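Local coordinates for protein YlmD (Geobacillus stearothermophilus, PDB 6T1B) that cleaves adenosine, inosine and S-methyl-5'-thioadenosine with phosphate to give the free base and a ribose 1-phosphate, and also deaminates adenosine, at residues Leu119-Ile129 with Leu138-Trp146. Numbering follows the deposited sequence.
With NOS (inosine), chain B.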
loop_
_atom_site.group_PDB
_atom_site.type_symbol
_atom_site.label_atom_id
_atom_site.label_comp_id
_atom_site.label_asym_id
_atom_site.label_seq_id
_atom_site.Cartn_x
_atom_site.Cartn_y
_atom_site.Cartn_z
ATOM N N LEU A 119 -1.614 -8.968 -6.207
ATOM C CA LEU A 119 -0.522 -8.363 -5.467
ATOM C C LEU A 119 -1.042 -8.057 -4.075
ATOM O O LEU A 119 -2.139 -7.493 -3.932
ATOM C CB LEU A 119 -0.071 -7.074 -6.150
ATOM C CG LEU A 119 0.235 -7.246 -7.650
ATOM C CD1 LEU A 119 0.660 -5.892 -8.206
ATOM C CD2 LEU A 119 1.250 -8.283 -7.930
ATOM N N ALA A 120 -0.264 -8.370 -3.046
ATOM C CA ALA A 120 -0.764 -8.314 -1.681
ATOM C C ALA A 120 0.358 -7.842 -0.765
ATOM O O ALA A 120 1.355 -8.553 -0.580
ATOM C CB ALA A 120 -1.284 -9.696 -1.279
ATOM N N LEU A 121 0.183 -6.649 -0.172
ATOM C CA LEU A 121 1.167 -6.035 0.707
ATOM C C LEU A 121 0.508 -5.633 2.035
ATOM O O LEU A 121 -0.687 -5.312 2.068
ATOM C CB LEU A 121 1.830 -4.810 0.048
ATOM C CG LEU A 121 2.963 -5.099 -0.938
ATOM C CD1 LEU A 121 2.599 -5.697 -2.287
ATOM C CD2 LEU A 121 3.771 -3.812 -1.160
ATOM N N CYS A 122 1.297 -5.656 3.107
ATOM C CA CYS A 122 0.797 -5.416 4.447
ATOM C C CYS A 122 1.065 -4.000 4.914
ATOM O O CYS A 122 2.136 -3.446 4.614
ATOM C CB CYS A 122 1.490 -6.375 5.409
ATOM S SG CYS A 122 0.907 -8.078 5.311
ATOM N N PHE A 123 0.124 -3.446 5.697
ATOM C CA PHE A 123 0.163 -2.053 6.101
ATOM C C PHE A 123 -0.414 -1.871 7.497
ATOM O O PHE A 123 -1.401 -2.514 7.862
ATOM C CB PHE A 123 -0.669 -1.197 5.142
ATOM C CG PHE A 123 -0.045 -1.087 3.814
ATOM C CD1 PHE A 123 0.885 -0.096 3.571
ATOM C CD2 PHE A 123 -0.289 -2.028 2.843
ATOM C CE1 PHE A 123 1.530 -0.014 2.348
ATOM C CE2 PHE A 123 0.363 -1.950 1.616
ATOM C CZ PHE A 123 1.276 -0.949 1.381
ATOM N N ALA A 124 0.141 -0.911 8.252
ATOM C CA ALA A 124 -0.467 -0.424 9.486
ATOM C C ALA A 124 0.083 0.961 9.839
ATOM O O ALA A 124 0.599 1.183 10.926
ATOM C CB ALA A 124 -0.259 -1.402 10.632
ATOM N N ASP A 125 -0.003 1.870 8.866
ATOM C CA ASP A 125 0.324 3.291 8.981
ATOM C C ASP A 125 1.011 3.759 7.681
ATOM O O ASP A 125 0.791 4.879 7.236
ATOM C CB ASP A 125 1.256 3.668 10.127
ATOM C CG ASP A 125 0.564 3.798 11.476
ATOM O OD1 ASP A 125 1.328 3.857 12.447
ATOM O OD2 ASP A 125 -0.695 3.890 11.586
ATOM N N CYS A 126 1.855 2.926 7.084
ATOM C CA CYS A 126 2.617 3.346 5.906
ATOM C C CYS A 126 1.667 3.509 4.730
ATOM O O CYS A 126 0.562 2.983 4.720
ATOM C CB CYS A 126 3.713 2.336 5.612
ATOM S SG CYS A 126 5.004 2.287 6.892
ATOM N N VAL A 127 2.118 4.240 3.724
ATOM C CA VAL A 127 1.241 4.587 2.618
ATOM C C VAL A 127 1.118 3.460 1.602
ATOM O O VAL A 127 2.126 3.039 1.013
ATOM C CB VAL A 127 1.718 5.872 1.908
ATOM C CG1 VAL A 127 0.740 6.236 0.804
ATOM C CG2 VAL A 127 1.880 6.993 2.901
ATOM N N PRO A 128 -0.098 2.941 1.362
ATOM C CA PRO A 128 -0.294 1.999 0.248
ATOM C C PRO A 128 -0.566 2.779 -1.029
ATOM O O PRO A 128 -1.499 3.597 -1.083
ATOM C CB PRO A 128 -1.507 1.170 0.693
ATOM C CG PRO A 128 -2.300 2.074 1.581
ATOM C CD PRO A 128 -1.359 3.168 2.106
ATOM N N ILE A 129 0.236 2.550 -2.053
ATOM C CA ILE A 129 0.104 3.276 -3.312
ATOM C C ILE A 129 -0.302 2.262 -4.376
ATOM O O ILE A 129 0.460 1.341 -4.692
ATOM C CB ILE A 129 1.390 4.021 -3.699
ATOM C CG1 ILE A 129 1.950 4.864 -2.562
ATOM C CG2 ILE A 129 1.071 4.916 -4.897
ATOM C CD1 ILE A 129 3.260 5.509 -2.903
ATOM N N LEU A 138 -1.956 -3.159 -16.672
ATOM C CA LEU A 138 -0.955 -3.142 -15.617
ATOM C C LEU A 138 -1.605 -2.747 -14.307
ATOM O O LEU A 138 -2.439 -1.823 -14.269
ATOM C CB LEU A 138 0.150 -2.121 -15.904
ATOM C CG LEU A 138 1.284 -2.608 -16.791
ATOM C CD1 LEU A 138 2.015 -1.471 -17.464
ATOM C CD2 LEU A 138 2.235 -3.436 -15.925
ATOM N N VAL A 139 -1.220 -3.439 -13.245
ATOM C CA VAL A 139 -1.553 -3.012 -11.897
ATOM C C VAL A 139 -0.263 -3.045 -11.092
ATOM O O VAL A 139 0.625 -3.877 -11.345
ATOM C CB VAL A 139 -2.647 -3.877 -11.225
ATOM C CG1 VAL A 139 -3.973 -3.738 -11.957
ATOM C CG2 VAL A 139 -2.209 -5.350 -11.104
ATOM N N GLY A 140 -0.185 -2.185 -10.078
ATOM C CA GLY A 140 0.974 -2.158 -9.210
ATOM C C GLY A 140 0.569 -1.764 -7.812
ATOM O O GLY A 140 -0.486 -1.147 -7.598
ATOM N N LEU A 141 1.449 -2.089 -6.867
ATOM C CA LEU A 141 1.188 -1.752 -5.479
ATOM C C LEU A 141 2.522 -1.549 -4.790
ATOM O O LEU A 141 3.424 -2.400 -4.877
ATOM C CB LEU A 141 0.395 -2.888 -4.808
ATOM C CG LEU A 141 -0.007 -2.713 -3.349
ATOM C CD1 LEU A 141 -0.781 -1.447 -3.088
ATOM C CD2 LEU A 141 -0.818 -3.955 -2.935
ATOM N N ALA A 142 2.647 -0.441 -4.068
ATOM C CA ALA A 142 3.870 -0.102 -3.356
ATOM C C ALA A 142 3.585 0.289 -1.919
ATOM O O ALA A 142 2.525 0.838 -1.606
ATOM C CB ALA A 142 4.618 1.043 -4.063
ATOM N N HIS A 143 4.569 0.001 -1.066
ATOM C CA HIS A 143 4.560 0.257 0.367
ATOM C C HIS A 143 5.549 1.384 0.616
ATOM O O HIS A 143 6.751 1.218 0.399
ATOM C CB HIS A 143 4.991 -1.045 1.057
ATOM C CG HIS A 143 5.477 -0.897 2.456
ATOM N ND1 HIS A 143 6.804 -1.067 2.793
ATOM C CD2 HIS A 143 4.817 -0.690 3.624
ATOM C CE1 HIS A 143 6.948 -0.929 4.095
ATOM N NE2 HIS A 143 5.753 -0.716 4.632
ATOM N N ALA A 144 5.043 2.535 1.071
ATOM C CA ALA A 144 5.879 3.706 1.279
ATOM C C ALA A 144 5.719 4.266 2.683
ATOM O O ALA A 144 4.807 5.048 2.952
ATOM C CB ALA A 144 5.557 4.793 0.251
ATOM N N GLY A 145 6.628 3.903 3.578
ATOM C CA GLY A 145 6.856 4.662 4.783
ATOM C C GLY A 145 7.827 5.779 4.489
ATOM O O GLY A 145 8.131 6.090 3.335
ATOM N N TRP A 146 8.340 6.407 5.549
ATOM C CA TRP A 146 9.225 7.539 5.290
ATOM C C TRP A 146 10.470 7.107 4.514
ATOM O O TRP A 146 10.962 7.854 3.654
ATOM C CB TRP A 146 9.559 8.314 6.576
ATOM C CG TRP A 146 10.607 7.721 7.489
ATOM C CD1 TRP A 146 10.393 6.970 8.596
ATOM C CD2 TRP A 146 12.023 7.875 7.378
ATOM N NE1 TRP A 146 11.584 6.622 9.175
ATOM C CE2 TRP A 146 12.603 7.180 8.452
ATOM C CE3 TRP A 146 12.855 8.538 6.475
ATOM C CZ2 TRP A 146 13.972 7.123 8.647
ATOM C CZ3 TRP A 146 14.225 8.480 6.674
ATOM C CH2 TRP A 146 14.765 7.776 7.753
HETATM N N9 NOS B . 5.373 -7.258 8.300
HETATM C C4 NOS B . 5.110 -7.766 7.083
HETATM N N3 NOS B . 5.450 -7.343 5.704
HETATM C C2 NOS B . 5.039 -8.157 4.595
HETATM N N1 NOS B . 4.302 -9.374 4.792
HETATM C C6 NOS B . 3.950 -9.825 6.084
HETATM O O6 NOS B . 3.322 -10.843 6.182
HETATM C C5 NOS B . 4.402 -8.932 7.257
HETATM N N7 NOS B . 4.203 -9.073 8.531
HETATM C C8 NOS B . 4.793 -8.075 9.185
HETATM C "C5'" NOS B . 4.856 -3.423 6.423
HETATM O "O5'" NOS B . 4.089 -2.255 6.705
HETATM C "C4'" NOS B . 5.703 -3.813 7.607
HETATM O "O4'" NOS B . 5.107 -4.972 8.230
HETATM C "C1'" NOS B . 6.083 -5.972 8.435
HETATM C "C2'" NOS B . 7.205 -5.694 7.440
HETATM O "O2'" NOS B . 8.447 -6.162 7.948
HETATM C "C3'" NOS B . 7.159 -4.171 7.302
HETATM O "O3'" NOS B . 8.007 -3.574 8.298
#
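His143 swings its ring away from its own backbone N (chi1 161°), while Phe123 and Cys126 set CG and SG beside theirs, anti to the carbonyl carbon. Phe123 and Cys126 thereby both meet the His143 ring at the end of strand 138-144, which pairs with strand 127-133 and packs against strand 119-123 of a second sheet. The imidazole turns its edge to the face of the Phe123 ring in an offset edge-to-face pair, with planes at 60° and His143 CD2 3.6 Å from Phe123 CE1. Pro128 CB sits over the centre of one phenyl face, so the ring is held between its own segment and the histidine. Cys126 CB lies 3.8 Å from His143 CD2, and its SG packs against Gly145 CA at 3.7 Å.

Strands 127-133 and 138-144 form an antiparallel hairpin. Val127 and Ala144 exchange two backbone hydrogen bonds, as do Ile129 and Ala142, and Ile129 CD1 reaches Ala144 CB on the face lined by helix 153-163. On the other face, Leu119 and Leu121 reach across from the second sheet: Leu121 CD1 meets Leu141 CD2 at 3.9 Å, while Leu121 CD2 rests on His143 CB.

Inosine O5' donates a hydrogen bond to Cys122 O (3.1 Å) and lies equally near His143 NE2. His143 ND1 is hydrogen-bonded to Asp108, which probably fixes the rotation of the imidazole; its NE2 binds the zinc ion. With His81, Cys126 and His143 complete the His-Cys-His catalytic zinc site of the YfiH/LACC1 family, set between two packed beta sheets beside the nucleoside pocket.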